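Side-chain contact in putative antitoxin HigA3 (Mycobacterium tuberculosis H37Rv, PDB 6LTZ), which is the putative antitoxin of a type II toxin-antitoxin system, a DNA-binding protein of the Cro/C1 helix-turn-helix family whose cognate toxin would be HigB3: residues Gln64-Val67 with Ser68-Glu71. Sequence-based numbering, arbitrary orientation.
Sequences QARV and SKLE
Lys69 N donates to Ala65 O over 2.8 Å in the straightest of four successive i to i+4 backbone bonds, with 164° at the hydrogen. Ser68 to Gln64, Leu70 to Arg66 and Glu71 to Val67 complete the series, which makes residues 64-71 regular alpha-helix. The same carbonyl of Ala65 also carries the aliphatic chain of Lys69: CG, set anti to its own carbonyl carbon (chi1 -55°), rests 3.1 Å from Ala65 O, and the methylenes lie along this carbonyl on the exposed flank. The lysine chain then bends at an almost eclipsed chi3 (-19°), so the position of the amino group, with NZ 4.1 Å from Arg66 CA, is less certain. Lys69 NZ and Arg66 NE are like charges 4.8 Å apart that do not touch, and their approach is not itself attractive.

On the buried flank, Val67 and Glu71 run side by side one turn apart, and Val67 CG1 approaches Glu71 OE1 at 4.2 Å. Glu71 is extended beyond CG, which passes 3.5 Å from Val67 O. Both oxygens of its buried carboxylate have partners: OE1 takes a salt bridge from Arg45 and a hydrogen bond with Tyr86, OE2 a hydrogen bond from Gln53. The branched Val67 fits against Ala57 of helix 53-60 and Val62. Leu70 turns its CB to Val67 O at 3.3 Å, while its side chain packs on Thr82 and Tyr86 of helix 80-89.

Helix 64-72 is the second helix of the predicted helix-turn-helix, the position of the recognition helix in this family. Its chemistry is divided accordingly: Val67, Leu70 and Glu71, its charge probably balanced by Arg45, fasten it to the surrounding helices, whereas Arg66 and Lys69 give the more open side a positive character that would probably favour DNA phosphates.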
loop_
_atom_site.group_PDB
_atom_site.type_symbol
_atom_site.label_atom_id
_atom_site.label_comp_id
_atom_site.label_asym_id
_atom_site.label_seq_id
_atom_site.Cartn_x
_atom_site.Cartn_y
_atom_site.Cartn_z
ATOM N N GLN A 64 5.366 -9.425 18.283
ATOM C CA GLN A 64 3.940 -9.239 18.516
ATOM C C GLN A 64 3.635 -7.764 18.721
ATOM O O GLN A 64 2.532 -7.301 18.430
ATOM C CB GLN A 64 3.478 -10.046 19.718
ATOM C CG GLN A 64 3.736 -11.516 19.576
ATOM C CD GLN A 64 3.072 -12.314 20.665
ATOM O OE1 GLN A 64 1.952 -12.008 21.082
ATOM N NE2 GLN A 64 3.757 -13.350 21.137
ATOM N N ALA A 65 4.624 -7.031 19.224
ATOM C CA ALA A 65 4.497 -5.592 19.394
ATOM C C ALA A 65 4.233 -4.930 18.049
ATOM O O ALA A 65 3.284 -4.156 17.902
ATOM C CB ALA A 65 5.747 -5.018 20.041
ATOM N N ARG A 66 5.066 -5.255 17.064
ATOM C CA ARG A 66 4.902 -4.729 15.715
ATOM C C ARG A 66 3.516 -5.050 15.162
ATOM O O ARG A 66 2.866 -4.191 14.570
ATOM C CB ARG A 66 5.983 -5.282 14.784
ATOM C CG ARG A 66 5.687 -5.074 13.309
ATOM C CD ARG A 66 6.432 -3.862 12.762
ATOM N NE ARG A 66 7.855 -4.133 12.575
ATOM C CZ ARG A 66 8.364 -4.819 11.555
ATOM N NH1 ARG A 66 7.566 -5.310 10.613
ATOM N NH2 ARG A 66 9.674 -5.014 11.472
ATOM N N VAL A 67 3.057 -6.283 15.371
ATOM C CA VAL A 67 1.737 -6.686 14.894
ATOM C C VAL A 67 0.658 -5.900 15.628
ATOM O O VAL A 67 -0.343 -5.491 15.040
ATOM C CB VAL A 67 1.491 -8.203 15.080
ATOM C CG1 VAL A 67 0.046 -8.554 14.754
ATOM C CG2 VAL A 67 2.439 -9.004 14.206
ATOM N N SER A 68 0.880 -5.686 16.919
ATOM C CA SER A 68 -0.059 -4.934 17.734
ATOM C C SER A 68 -0.157 -3.499 17.229
ATOM O O SER A 68 -1.253 -2.965 17.062
ATOM C CB SER A 68 0.361 -4.962 19.203
ATOM O OG SER A 68 -0.539 -4.217 20.002
ATOM N N LYS A 69 0.991 -2.884 16.966
ATOM C CA LYS A 69 1.006 -1.521 16.445
ATOM C C LYS A 69 0.376 -1.449 15.059
ATOM O O LYS A 69 -0.245 -0.450 14.709
ATOM C CB LYS A 69 2.429 -0.968 16.401
ATOM C CG LYS A 69 3.172 -1.030 17.729
ATOM C CD LYS A 69 4.642 -0.652 17.572
ATOM C CE LYS A 69 5.106 -0.774 16.122
ATOM N NZ LYS A 69 6.568 -1.032 16.009
ATOM N N LEU A 70 0.532 -2.514 14.279
ATOM C CA LEU A 70 -0.086 -2.595 12.960
ATOM C C LEU A 70 -1.604 -2.533 13.043
ATOM O O LEU A 70 -2.256 -1.831 12.269
ATOM C CB LEU A 70 0.323 -3.890 12.251
ATOM C CG LEU A 70 1.520 -3.866 11.308
ATOM C CD1 LEU A 70 1.607 -5.183 10.550
ATOM C CD2 LEU A 70 1.396 -2.702 10.349
ATOM N N GLU A 71 -2.165 -3.283 13.984
ATOM C CA GLU A 71 -3.610 -3.426 14.066
ATOM C C GLU A 71 -4.257 -2.298 14.855
ATOM O O GLU A 71 -5.456 -2.058 14.732
ATOM C CB GLU A 71 -3.973 -4.775 14.690
ATOM C CG GLU A 71 -3.550 -5.964 13.849
ATOM C CD GLU A 71 -4.072 -7.280 14.390
ATOM O OE1 GLU A 71 -3.982 -8.297 13.666
ATOM O OE2 GLU A 71 -4.570 -7.295 15.537
#